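Local coordinates for protein A52 (Vaccinia virus, PDB 2VVW) that suppresses host innate immunity as a Bcl-2-like protein that binds TRAF6 and IRAK2, inhibiting NF-kappaB signalling and activating p38, at residues Asp54-Phe59 and Ile100-Leu105; Arg32-Gly36 and Arg114-Phe119; Glu47-Phe51 and Leu145-Leu149; Ile84-Lys88 and Ala128-Phe132. One frame throughout, in Å; residues are numbered along the deposited sequence.

Interaction 1. Residues Asp54-Phe59 and Ile100-Leu105; sequences DAEEQF and ISMIGL
Ala55 and Ser101 mark the closest approach of two helices in the Bcl-2-like bundle, with CA atoms 4.2 Å apart. The short segments cross at -103° with their axes 7.6 Å apart. Such closeness is consistent with the small residues at the crossing. Ala55 CB lies 3.3 Å from Ser101 O and also touches Gly104 C, where the glycine brings no side chain. Ser101 is a knob in a hole formed by Asp54, Ala55, Gln58 and Phe59. On the buried side, the Phe59 ring is held between two residues. Leu105 CD2 lies over one face, offset toward the rim, and Gln58 CG lies over the centre of the other. Ser101 C and Met102 N meet the ring edge in its plane. Beyond this ring lie Tyr83 and Gln87 of helix 76-90. The other side is looser and more polar. Asp54 CB still packs 3.3 Å from Ser101 OG, but its carboxylate meets Ile100 loosely, with OD1 3.8 Å from CG2. Gln58, extended with CG anti to N (chi1 180°), carries its amide past Ser101. Its NE2 bonds to Asp98 OD1. Ser101 OG lies 2.8 Å from Gln58 OE1 and within reach of Tyr97 O, with one proton between the two acceptors.

Interaction 2. Residues Arg32-Gly36 and Arg114-Phe119; sequences RGLLG and RNEKLF
The ends of two helices meet here in the Bcl-2-like bundle: Arg32-Gly36 closes helix 21-35, and Arg114-Phe119 carries the chain out of helix 96-115. Arg114 does most of the touching, and its contacts are those of one of two modelled positions. The side chain sets out with CG opposite the backbone N (chi1 -171°), then bends at chi3 (61°). CB and CG run beside the carbonyl of Gly33, with CG 3.1 Å from Gly33 O. CD comes 3.5 Å from Gly36 N. The bend lays one guanidinium face over Gly36 CA, offset toward the rim. Gly36 has positive phi and no side chain, and the flat group rests directly on its backbone. In this position Arg114 NH1 gives a hydrogen bond of 2.9 Å to Arg32 O. The bond is bent, 142° at the hydrogen, and the donor stands above the carbonyl plane. Gly36 N makes a weak bond to the same oxygen. Arg114 NH1 also forms a salt bridge with Asp111 OD1. The Arg32 guanidinium turns to other partners, Tyr28, Asp52 and Asp111. Asp111 therefore serves both arginines and probably offsets their like charges. A second, apolar patch joins Leu34 CD2 to Phe119 CB at 3.9 Å. The second subunit packs here, with its Leu34 on Leu34 and its Leu35 on Phe119. After Arg114, the chain turns at Lys117, which has positive phi and two bonds back into the last helical turn. This is a Schellman motif, a common helix C-terminal ending.

Interaction 3. Residues Glu47-Phe51 and Leu145-Leu149; sequences EIKKF and LQNRL
Glu47 and Leu145 begin the apolar part of this contact, with Glu47 CB 3.6 Å from Leu145 CD2. The same methyl touches Phe51 CZ at 3.8 Å, while Leu145 CD1 meets Ile48 CG1. Leu145 thus fits among three side chains of Glu47-Phe51. Leu149 CD2 packs on Glu47 CG, and these two side chains run antiparallel, side by side. The polar part centres on the Glu47 carboxylate. The Glu47 side chain bends at chi2 (-58°), which turns the acid toward Lys50 and Arg148. Lys50 NZ forms a salt bridge with Glu47 OE2 at 3.1 Å, on the syn side but tilted from the carboxylate plane. Arg148 makes no direct bond to the acid. A water instead donates to Glu47 OE1 and to Glu47 O, and accepts from Arg148 NH1 at 3.0 Å. The third kind is an edge contact: Arg148 NH1 lies near the plane of the Phe51 ring, 3.7 Å from CE1, with the two flat groups 82° apart. In the Bcl-2-like fold this joins Glu47-Phe51, at the end of helix 43-49 and the start of helix 51-59, to helix 135-153. Ile24 and Tyr28 of helix 21-35 pack on Ile48.

Interaction 4. Residues Ile84-Lys88 and Ala128-Phe132; sequences IKVQK and AIKLF
Phe132 bridges helices 123-132 and 76-90 of the Bcl-2-like bundle. The two short segments run nearly parallel, 19° apart, with axes separated by 10.3 Å. The first torsion of Phe132 (chi1 -161°) places CG across from its N and swings the ring over to the other helix. Its CD1 meets Ile84 CG2 at 3.9 Å, and the two side chains cross at about a right angle. Lys88 N lies at the ring edge, near its plane, 3.8 Å from CE1. Ile84 reaches in two directions: CG2 goes to the ring, while CG1 goes to Ala128 CB at 4.0 Å. Lys88, in one of two modelled positions, has a similar first torsion (chi1 -156°). Its CB and CG lie alongside Phe132, heading the other way, and CD and CE then pass Leu131 O. Nearer the surface, extended Lys85 lies at a slant to Leu131, with CE 3.8 Å from Leu131 CD1. Both lysines thus pack through their methylene groups. A water donates to Leu131 O at 2.9 Å and accepts weakly from Lys88 NZ, a tentative bridge. No direct hydrogen bond crosses between the segments, so the contact relies on apolar packing, with at most a water link on its outer side.

Interactions 1 and 3 are buried, while 2 and 4 are only partly so. Helix 96-115 supplies a segment to interactions 1 and 2, whose centres lie about 19 Å apart. Interaction 1 adjoins both 3 and 4: Gly104 N lies near Phe51 CB, and Met102 packs on Ala128 and Ile129. Interactions 3 and 4 do not touch and lie on opposite sides of the chain's centre. Chemistry varies with place. Close backbones mark interaction 1, whereas long side chains span interaction 4. Interaction 2 has an arginine-carbonyl bond, interaction 3 a salt bridge and a water link, and interaction 4 lysine methylenes with a weak water link. Among the four, interaction 2 alone meets the second subunit.

Interaction 1. Residues Asp54-Phe59 and Ile100-Leu105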
loop_
_atom_site.group_PDB
_atom_site.type_symbol
_atom_site.label_atom_id
_atom_site.label_comp_id
_atom_site.label_asym_id
_atom_site.label_seq_id
_atom_site.Cartn_x
_atom_site.Cartn_y
_atom_site.Cartn_z
ATOM N N ASP A 54 -17.485 -16.069 -7.030
ATOM C CA ASP A 54 -18.337 -16.289 -5.859
ATOM C C ASP A 54 -19.183 -15.054 -5.544
ATOM O O ASP A 54 -20.378 -15.162 -5.252
ATOM C CB ASP A 54 -17.498 -16.647 -4.623
ATOM C CG ASP A 54 -16.638 -17.884 -4.829
ATOM O OD1 ASP A 54 -16.784 -18.854 -4.058
ATOM O OD2 ASP A 54 -15.815 -17.882 -5.770
ATOM N N ALA A 55 -18.533 -13.892 -5.597
ATOM C CA ALA A 55 -19.159 -12.605 -5.328
ATOM C C ALA A 55 -20.320 -12.317 -6.272
ATOM O O ALA A 55 -21.386 -11.890 -5.835
ATOM C CB ALA A 55 -18.121 -11.476 -5.446
ATOM N N GLU A 56 -20.094 -12.523 -7.562
ATOM C CA GLU A 56 -21.099 -12.222 -8.564
ATOM C C GLU A 56 -22.298 -13.159 -8.425
ATOM O O GLU A 56 -23.440 -12.740 -8.580
ATOM C CB GLU A 56 -20.502 -12.303 -9.979
ATOM C CG GLU A 56 -21.509 -11.902 -11.092
ATOM C CD GLU A 56 -20.961 -12.088 -12.509
ATOM O OE1 GLU A 56 -19.727 -12.231 -12.671
ATOM O OE2 GLU A 56 -21.771 -12.086 -13.462
ATOM N N GLU A 57 -22.030 -14.425 -8.123
ATOM C CA GLU A 57 -23.088 -15.399 -7.919
ATOM C C GLU A 57 -23.893 -15.064 -6.674
ATOM O O GLU A 57 -25.111 -15.157 -6.691
ATOM C CB GLU A 57 -22.518 -16.815 -7.815
ATOM N N GLN A 58 -23.229 -14.659 -5.598
ATOM C CA GLN A 58 -23.932 -14.436 -4.342
ATOM C C GLN A 58 -24.574 -13.058 -4.234
ATOM O O GLN A 58 -25.664 -12.927 -3.696
ATOM C CB GLN A 58 -22.998 -14.670 -3.153
ATOM C CG GLN A 58 -23.692 -14.441 -1.792
ATOM C CD GLN A 58 -22.993 -15.124 -0.624
ATOM O OE1 GLN A 58 -22.008 -15.843 -0.797
ATOM N NE2 GLN A 58 -23.502 -14.889 0.584
ATOM N N PHE A 59 -23.892 -12.024 -4.725
ATOM C CA PHE A 59 -24.300 -10.636 -4.487
ATOM C C PHE A 59 -24.770 -9.885 -5.733
ATOM O O PHE A 59 -25.366 -8.818 -5.612
ATOM C CB PHE A 59 -23.156 -9.866 -3.830
ATOM C CG PHE A 59 -22.761 -10.410 -2.488
ATOM C CD1 PHE A 59 -23.657 -10.393 -1.436
ATOM C CD2 PHE A 59 -21.495 -10.944 -2.278
ATOM C CE1 PHE A 59 -23.293 -10.891 -0.184
ATOM C CE2 PHE A 59 -21.129 -11.438 -1.041
ATOM C CZ PHE A 59 -22.028 -11.410 0.008
ATOM N N ILE A 100 -15.666 -15.645 1.690
ATOM C CA ILE A 100 -14.963 -15.685 0.411
ATOM C C ILE A 100 -15.673 -14.801 -0.629
ATOM O O ILE A 100 -15.042 -14.004 -1.328
ATOM C CB ILE A 100 -14.842 -17.135 -0.098
ATOM C CG1 ILE A 100 -13.809 -17.899 0.757
ATOM C CG2 ILE A 100 -14.484 -17.166 -1.578
ATOM C CD1 ILE A 100 -13.801 -19.428 0.566
ATOM N N SER A 101 -16.990 -14.933 -0.742
ATOM C CA SER A 101 -17.751 -14.112 -1.706
ATOM C C SER A 101 -17.587 -12.627 -1.380
ATOM O O SER A 101 -17.484 -11.776 -2.261
ATOM C CB SER A 101 -19.245 -14.455 -1.684
ATOM O OG SER A 101 -19.514 -15.767 -2.148
ATOM N N MET A 102 -17.577 -12.321 -0.095
ATOM C CA MET A 102 -17.435 -10.955 0.353
ATOM C C MET A 102 -16.066 -10.379 -0.018
ATOM O O MET A 102 -15.971 -9.207 -0.386
ATOM C CB MET A 102 -17.698 -10.896 1.847
ATOM C CG MET A 102 -17.691 -9.520 2.401
ATOM S SD MET A 102 -16.052 -9.173 3.049
ATOM C CE MET A 102 -16.253 -7.409 3.366
ATOM N N ILE A 103 -15.015 -11.198 0.032
ATOM C CA ILE A 103 -13.690 -10.747 -0.383
ATOM C C ILE A 103 -13.730 -10.431 -1.877
ATOM O O ILE A 103 -13.241 -9.391 -2.315
ATOM C CB ILE A 103 -12.597 -11.790 -0.068
ATOM C CG1 ILE A 103 -12.273 -11.802 1.428
ATOM C CG2 ILE A 103 -11.319 -11.508 -0.838
ATOM C CD1 ILE A 103 -11.501 -13.075 1.874
ATOM N N GLY A 104 -14.358 -11.299 -2.649
ATOM C CA GLY A 104 -14.516 -11.045 -4.080
ATOM C C GLY A 104 -15.318 -9.792 -4.392
ATOM O O GLY A 104 -15.062 -9.127 -5.387
ATOM N N LEU A 105 -16.298 -9.489 -3.539
ATOM C CA LEU A 105 -17.143 -8.308 -3.686
ATOM C C LEU A 105 -16.315 -7.047 -3.464
ATOM O O LEU A 105 -16.386 -6.111 -4.246
ATOM C CB LEU A 105 -18.296 -8.364 -2.680
ATOM C CG LEU A 105 -19.245 -7.162 -2.599
ATOM C CD1 LEU A 105 -20.201 -7.157 -3.779
ATOM C CD2 LEU A 105 -19.997 -7.175 -1.265
#

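Interaction 2. Residues Arg32-Gly36 and Arg114-Phe119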
loop_
_atom_site.group_PDB
_atom_site.type_symbol
_atom_site.label_atom_id
_atom_site.label_comp_id
_atom_site.label_asym_id
_atom_site.label_seq_id
_atom_site.Cartn_x
_atom_site.Cartn_y
_atom_site.Cartn_z
ATOM N N ARG A 32 -4.428 -4.322 -6.039
ATOM C CA ARG A 32 -5.524 -4.333 -6.993
ATOM C C ARG A 32 -6.190 -2.952 -7.057
ATOM O O ARG A 32 -6.471 -2.427 -8.143
ATOM C CB ARG A 32 -6.543 -5.410 -6.644
ATOM C CG ARG A 32 -7.683 -5.500 -7.650
ATOM C CD ARG A 32 -8.442 -6.814 -7.538
ATOM N NE ARG A 32 -9.635 -6.797 -8.385
ATOM C CZ ARG A 32 -10.315 -7.876 -8.756
ATOM N NH1 ARG A 32 -9.929 -9.078 -8.380
ATOM N NH2 ARG A 32 -11.383 -7.743 -9.533
ATOM N N GLY A 33 -6.411 -2.347 -5.905
ATOM C CA GLY A 33 -6.993 -1.006 -5.843
ATOM C C GLY A 33 -6.166 0.130 -6.442
ATOM O O GLY A 33 -6.740 1.137 -6.882
ATOM N N LEU A 34 -4.832 -0.011 -6.457
ATOM C CA LEU A 34 -3.953 1.046 -6.951
ATOM C C LEU A 34 -3.379 0.745 -8.329
ATOM O O LEU A 34 -3.300 1.655 -9.151
ATOM C CB LEU A 34 -2.824 1.370 -5.947
ATOM C CG LEU A 34 -3.256 1.867 -4.555
ATOM C CD1 LEU A 34 -2.005 2.241 -3.669
ATOM C CD2 LEU A 34 -4.263 3.018 -4.581
ATOM N N LEU A 35 -3.005 -0.511 -8.591
ATOM C CA LEU A 35 -2.411 -0.889 -9.886
ATOM C C LEU A 35 -3.385 -1.553 -10.852
ATOM O O LEU A 35 -3.186 -1.503 -12.051
ATOM C CB LEU A 35 -1.233 -1.844 -9.693
ATOM C CG LEU A 35 -0.093 -1.391 -8.792
ATOM C CD1 LEU A 35 0.939 -2.465 -8.736
ATOM C CD2 LEU A 35 0.469 -0.075 -9.277
ATOM N N GLY A 36 -4.387 -2.245 -10.332
ATOM C CA GLY A 36 -5.313 -2.982 -11.176
ATOM C C GLY A 36 -4.815 -4.353 -11.593
ATOM O O GLY A 36 -3.884 -4.890 -11.007
ATOM N N ARG A 114 -10.867 2.448 -8.390
ATOM C CA ARG A 114 -9.610 2.679 -9.088
ATOM C C ARG A 114 -9.884 3.378 -10.395
ATOM O O ARG A 114 -9.231 4.383 -10.739
ATOM C CB ARG A 114 -8.891 1.356 -9.337
ATOM C CG ARG A 114 -7.463 1.505 -9.861
ATOM C CD ARG A 114 -6.887 0.144 -10.260
ATOM N NE ARG A 114 -7.683 -0.463 -11.323
ATOM C CZ ARG A 114 -8.473 -1.535 -11.208
ATOM N NH1 ARG A 114 -8.587 -2.223 -10.062
ATOM N NH2 ARG A 114 -9.141 -1.938 -12.283
ATOM N N ASN A 115 -10.845 2.851 -11.137
ATOM C CA ASN A 115 -11.181 3.389 -12.461
ATOM C C ASN A 115 -11.661 4.836 -12.414
ATOM O O ASN A 115 -11.449 5.591 -13.352
ATOM C CB ASN A 115 -12.220 2.497 -13.153
ATOM C CG ASN A 115 -11.670 1.117 -13.487
ATOM O OD1 ASN A 115 -10.451 0.905 -13.527
ATOM N ND2 ASN A 115 -12.569 0.161 -13.697
ATOM N N GLU A 116 -12.282 5.219 -11.302
ATOM C CA GLU A 116 -12.740 6.581 -11.069
ATOM C C GLU A 116 -11.654 7.463 -10.408
ATOM O O GLU A 116 -11.862 8.668 -10.185
ATOM C CB GLU A 116 -13.998 6.527 -10.200
ATOM C CG GLU A 116 -14.711 7.846 -9.939
ATOM C CD GLU A 116 -15.384 8.440 -11.157
ATOM O OE1 GLU A 116 -15.290 7.877 -12.271
ATOM O OE2 GLU A 116 -16.011 9.504 -10.989
ATOM N N LYS A 117 -10.505 6.848 -10.119
ATOM C CA LYS A 117 -9.344 7.493 -9.496
ATOM C C LYS A 117 -9.643 7.962 -8.077
ATOM O O LYS A 117 -9.050 8.921 -7.584
ATOM C CB LYS A 117 -8.785 8.617 -10.384
ATOM C CG LYS A 117 -8.337 8.103 -11.725
ATOM C CD LYS A 117 -7.883 9.218 -12.620
ATOM C CE LYS A 117 -7.256 8.677 -13.896
ATOM N NZ LYS A 117 -6.881 9.778 -14.843
ATOM N N LEU A 118 -10.545 7.249 -7.417
ATOM C CA LEU A 118 -10.818 7.465 -5.999
ATOM C C LEU A 118 -9.887 6.548 -5.227
ATOM O O LEU A 118 -10.322 5.625 -4.542
ATOM C CB LEU A 118 -12.290 7.181 -5.691
ATOM C CG LEU A 118 -13.265 8.145 -6.366
ATOM C CD1 LEU A 118 -14.720 7.682 -6.314
ATOM C CD2 LEU A 118 -13.112 9.582 -5.831
ATOM N N PHE A 119 -8.591 6.844 -5.307
ATOM C CA PHE A 119 -7.574 5.854 -5.000
ATOM C C PHE A 119 -7.546 5.453 -3.521
ATOM O O PHE A 119 -7.342 4.275 -3.220
ATOM C CB PHE A 119 -6.189 6.319 -5.500
ATOM C CG PHE A 119 -6.024 6.246 -7.006
ATOM C CD1 PHE A 119 -6.100 5.026 -7.657
ATOM C CD2 PHE A 119 -5.763 7.388 -7.760
ATOM C CE1 PHE A 119 -5.938 4.945 -9.045
ATOM C CE2 PHE A 119 -5.603 7.313 -9.142
ATOM C CZ PHE A 119 -5.686 6.086 -9.778
#

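Interaction 3. Residues Glu47-Phe51 and Leu145-Leu149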
loop_
_atom_site.group_PDB
_atom_site.type_symbol
_atom_site.label_atom_id
_atom_site.label_comp_id
_atom_site.label_asym_id
_atom_site.label_seq_id
_atom_site.Cartn_x
_atom_site.Cartn_y
_atom_site.Cartn_z
ATOM N N GLU A 47 -5.314 -16.963 -6.950
ATOM C CA GLU A 47 -6.385 -17.730 -6.292
ATOM C C GLU A 47 -7.432 -16.818 -5.664
ATOM O O GLU A 47 -8.644 -17.079 -5.773
ATOM C CB GLU A 47 -5.831 -18.673 -5.215
ATOM C CG GLU A 47 -5.097 -19.866 -5.768
ATOM C CD GLU A 47 -5.957 -20.713 -6.702
ATOM O OE1 GLU A 47 -7.117 -20.999 -6.344
ATOM O OE2 GLU A 47 -5.469 -21.093 -7.787
ATOM N N ILE A 48 -6.971 -15.756 -5.012
ATOM C CA ILE A 48 -7.879 -14.822 -4.370
ATOM C C ILE A 48 -8.758 -14.158 -5.436
ATOM O O ILE A 48 -9.948 -13.942 -5.217
ATOM C CB ILE A 48 -7.148 -13.784 -3.515
ATOM C CG1 ILE A 48 -6.413 -14.475 -2.353
ATOM C CG2 ILE A 48 -8.151 -12.764 -2.946
ATOM C CD1 ILE A 48 -5.504 -13.585 -1.611
ATOM N N LYS A 49 -8.175 -13.885 -6.601
ATOM C CA LYS A 49 -8.901 -13.298 -7.727
ATOM C C LYS A 49 -10.082 -14.168 -8.185
ATOM O O LYS A 49 -11.104 -13.657 -8.652
ATOM C CB LYS A 49 -7.927 -13.034 -8.876
ATOM C CG LYS A 49 -8.568 -12.375 -10.083
ATOM C CD LYS A 49 -7.576 -11.588 -10.953
ATOM C CE LYS A 49 -6.696 -12.466 -11.805
ATOM N NZ LYS A 49 -6.294 -11.765 -13.075
ATOM N N LYS A 50 -9.958 -15.483 -8.027
ATOM C CA LYS A 50 -11.054 -16.381 -8.347
ATOM C C LYS A 50 -12.289 -16.145 -7.463
ATOM O O LYS A 50 -13.384 -16.545 -7.842
ATOM C CB LYS A 50 -10.592 -17.844 -8.289
ATOM C CG LYS A 50 -9.525 -18.177 -9.304
ATOM C CD LYS A 50 -9.145 -19.640 -9.245
ATOM C CE LYS A 50 -7.969 -19.939 -10.165
ATOM N NZ LYS A 50 -7.564 -21.365 -10.079
ATOM N N PHE A 51 -12.124 -15.503 -6.302
ATOM C CA PHE A 51 -13.248 -15.167 -5.427
ATOM C C PHE A 51 -14.273 -14.228 -6.070
ATOM O O PHE A 51 -15.383 -14.090 -5.557
ATOM C CB PHE A 51 -12.787 -14.516 -4.110
ATOM C CG PHE A 51 -11.956 -15.409 -3.207
ATOM C CD1 PHE A 51 -11.653 -16.724 -3.529
ATOM C CD2 PHE A 51 -11.485 -14.901 -2.004
ATOM C CE1 PHE A 51 -10.898 -17.510 -2.671
ATOM C CE2 PHE A 51 -10.738 -15.689 -1.127
ATOM C CZ PHE A 51 -10.447 -16.997 -1.463
ATOM N N LEU A 145 -7.368 -21.789 0.702
ATOM C CA LEU A 145 -6.416 -21.279 -0.286
ATOM C C LEU A 145 -5.207 -22.189 -0.394
ATOM O O LEU A 145 -4.755 -22.508 -1.490
ATOM C CB LEU A 145 -5.979 -19.851 0.062
ATOM C CG LEU A 145 -6.962 -18.743 -0.313
ATOM C CD1 LEU A 145 -6.627 -17.427 0.398
ATOM C CD2 LEU A 145 -6.976 -18.542 -1.834
ATOM N N GLN A 146 -4.701 -22.625 0.756
ATOM C CA GLN A 146 -3.587 -23.556 0.798
ATOM C C GLN A 146 -3.904 -24.832 0.029
ATOM O O GLN A 146 -3.077 -25.296 -0.762
ATOM C CB GLN A 146 -3.218 -23.884 2.241
ATOM C CG GLN A 146 -2.522 -22.749 2.983
ATOM C CD GLN A 146 -2.285 -23.067 4.459
ATOM O OE1 GLN A 146 -3.116 -23.691 5.109
ATOM N NE2 GLN A 146 -1.144 -22.645 4.983
ATOM N N ASN A 147 -5.091 -25.394 0.264
ATOM C CA ASN A 147 -5.546 -26.572 -0.481
ATOM C C ASN A 147 -5.556 -26.331 -1.980
ATOM O O ASN A 147 -5.104 -27.171 -2.752
ATOM C CB ASN A 147 -6.966 -26.986 -0.066
ATOM C CG ASN A 147 -7.015 -27.632 1.294
ATOM O OD1 ASN A 147 -6.061 -28.274 1.725
ATOM N ND2 ASN A 147 -8.137 -27.463 1.984
ATOM N N ARG A 148 -6.102 -25.188 -2.382
ATOM C CA ARG A 148 -6.236 -24.869 -3.801
ATOM C C ARG A 148 -4.880 -24.691 -4.468
ATOM O O ARG A 148 -4.708 -25.056 -5.635
ATOM C CB ARG A 148 -7.097 -23.624 -3.991
ATOM C CG ARG A 148 -8.570 -23.891 -3.699
ATOM C CD ARG A 148 -9.447 -22.671 -3.907
ATOM N NE ARG A 148 -10.839 -22.944 -3.519
ATOM C CZ ARG A 148 -11.849 -22.077 -3.608
ATOM N NH1 ARG A 148 -11.667 -20.860 -4.092
ATOM N NH2 ARG A 148 -13.059 -22.437 -3.206
ATOM N N LEU A 149 -3.921 -24.148 -3.721
ATOM C CA LEU A 149 -2.555 -23.974 -4.230
ATOM C C LEU A 149 -1.851 -25.323 -4.437
ATOM O O LEU A 149 -1.132 -25.509 -5.421
ATOM C CB LEU A 149 -1.748 -23.064 -3.302
ATOM C CG LEU A 149 -2.201 -21.601 -3.392
ATOM C CD1 LEU A 149 -1.677 -20.767 -2.230
ATOM C CD2 LEU A 149 -1.772 -20.989 -4.723
HETATM O O HOH W 1 -9.226 -19.667 -5.269
#

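Interaction 4. Residues Ile84-Lys88 and Ala128-Phe132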
loop_
_atom_site.group_PDB
_atom_site.type_symbol
_atom_site.label_atom_id
_atom_site.label_comp_id
_atom_site.label_asym_id
_atom_site.label_seq_id
_atom_site.Cartn_x
_atom_site.Cartn_y
_atom_site.Cartn_z
ATOM N N ILE A 84 -22.557 -3.921 3.350
ATOM C CA ILE A 84 -21.878 -5.009 4.034
ATOM C C ILE A 84 -22.604 -5.352 5.341
ATOM O O ILE A 84 -22.800 -6.522 5.661
ATOM C CB ILE A 84 -20.386 -4.644 4.325
ATOM C CG1 ILE A 84 -19.581 -4.540 3.026
ATOM C CG2 ILE A 84 -19.751 -5.635 5.304
ATOM C CD1 ILE A 84 -19.767 -5.702 2.050
ATOM N N LYS A 85 -23.003 -4.341 6.090
ATOM C CA LYS A 85 -23.806 -4.556 7.305
ATOM C C LYS A 85 -25.169 -5.207 7.019
ATOM O O LYS A 85 -25.614 -6.094 7.756
ATOM C CB LYS A 85 -23.969 -3.243 8.088
ATOM C CG LYS A 85 -22.665 -2.786 8.798
ATOM C CD LYS A 85 -22.719 -1.332 9.259
ATOM C CE LYS A 85 -21.530 -0.967 10.173
ATOM N NZ LYS A 85 -21.602 0.459 10.653
ATOM N N VAL A 86 -25.824 -4.772 5.947
ATOM C CA VAL A 86 -27.041 -5.417 5.472
ATOM C C VAL A 86 -26.826 -6.923 5.242
ATOM O O VAL A 86 -27.571 -7.751 5.780
ATOM C CB VAL A 86 -27.576 -4.739 4.175
ATOM C CG1 VAL A 86 -28.712 -5.566 3.529
ATOM C CG2 VAL A 86 -28.055 -3.317 4.486
ATOM N N GLN A 87 -25.816 -7.273 4.446
ATOM C CA GLN A 87 -25.574 -8.683 4.099
ATOM C C GLN A 87 -25.325 -9.504 5.339
ATOM O O GLN A 87 -25.884 -10.592 5.501
ATOM C CB GLN A 87 -24.386 -8.850 3.148
ATOM C CG GLN A 87 -24.459 -8.112 1.853
ATOM C CD GLN A 87 -25.804 -8.161 1.201
ATOM O OE1 GLN A 87 -26.400 -7.122 0.915
ATOM N NE2 GLN A 87 -26.296 -9.360 0.952
ATOM N N LYS A 88 -24.519 -8.973 6.246
ATOM C CA LYS A 88 -24.244 -9.683 7.486
ATOM C C LYS A 88 -25.526 -9.896 8.296
ATOM O O LYS A 88 -25.729 -10.958 8.895
ATOM C CB LYS A 88 -23.160 -8.965 8.297
ATOM C CG LYS A 88 -22.419 -9.883 9.244
ATOM C CD LYS A 88 -21.406 -9.130 10.094
ATOM C CE LYS A 88 -20.869 -10.016 11.233
ATOM N NZ LYS A 88 -21.708 -9.915 12.467
ATOM N N ALA A 128 -14.384 -3.138 5.771
ATOM C CA ALA A 128 -15.446 -4.114 5.502
ATOM C C ALA A 128 -15.059 -5.521 5.976
ATOM O O ALA A 128 -15.859 -6.195 6.626
ATOM C CB ALA A 128 -15.768 -4.131 3.992
ATOM N N ILE A 129 -13.833 -5.949 5.642
ATOM C CA ILE A 129 -13.307 -7.280 6.029
ATOM C C ILE A 129 -13.317 -7.444 7.529
ATOM O O ILE A 129 -13.747 -8.472 8.042
ATOM C CB ILE A 129 -11.839 -7.521 5.506
ATOM C CG1 ILE A 129 -11.806 -7.636 3.983
ATOM C CG2 ILE A 129 -11.210 -8.766 6.138
ATOM C CD1 ILE A 129 -12.626 -8.727 3.399
ATOM N N LYS A 130 -12.871 -6.414 8.239
ATOM C CA LYS A 130 -12.875 -6.450 9.707
ATOM C C LYS A 130 -14.288 -6.558 10.306
ATOM O O LYS A 130 -14.464 -7.176 11.356
ATOM C CB LYS A 130 -12.162 -5.219 10.271
ATOM C CG LYS A 130 -10.630 -5.250 10.168
ATOM C CD LYS A 130 -10.048 -3.836 10.363
ATOM C CE LYS A 130 -8.552 -3.842 10.717
ATOM N NZ LYS A 130 -7.895 -2.481 10.542
ATOM N N LEU A 131 -15.290 -5.962 9.652
ATOM C CA LEU A 131 -16.692 -6.056 10.118
ATOM C C LEU A 131 -17.281 -7.441 9.883
ATOM O O LEU A 131 -18.126 -7.911 10.645
ATOM C CB LEU A 131 -17.610 -5.055 9.385
ATOM C CG LEU A 131 -17.665 -3.589 9.800
ATOM C CD1 LEU A 131 -18.514 -2.833 8.781
ATOM C CD2 LEU A 131 -18.226 -3.433 11.216
ATOM N N PHE A 132 -16.854 -8.073 8.800
ATOM C CA PHE A 132 -17.537 -9.246 8.264
ATOM C C PHE A 132 -16.826 -10.576 8.558
ATOM O O PHE A 132 -17.489 -11.597 8.787
ATOM C CB PHE A 132 -17.691 -9.042 6.756
ATOM C CG PHE A 132 -18.742 -9.911 6.111
ATOM C CD1 PHE A 132 -20.044 -9.463 5.972
ATOM C CD2 PHE A 132 -18.417 -11.167 5.607
ATOM C CE1 PHE A 132 -21.012 -10.266 5.358
ATOM C CE2 PHE A 132 -19.374 -11.965 4.989
ATOM C CZ PHE A 132 -20.675 -11.519 4.869
HETATM O O HOH W 2 -20.377 -6.933 12.169
#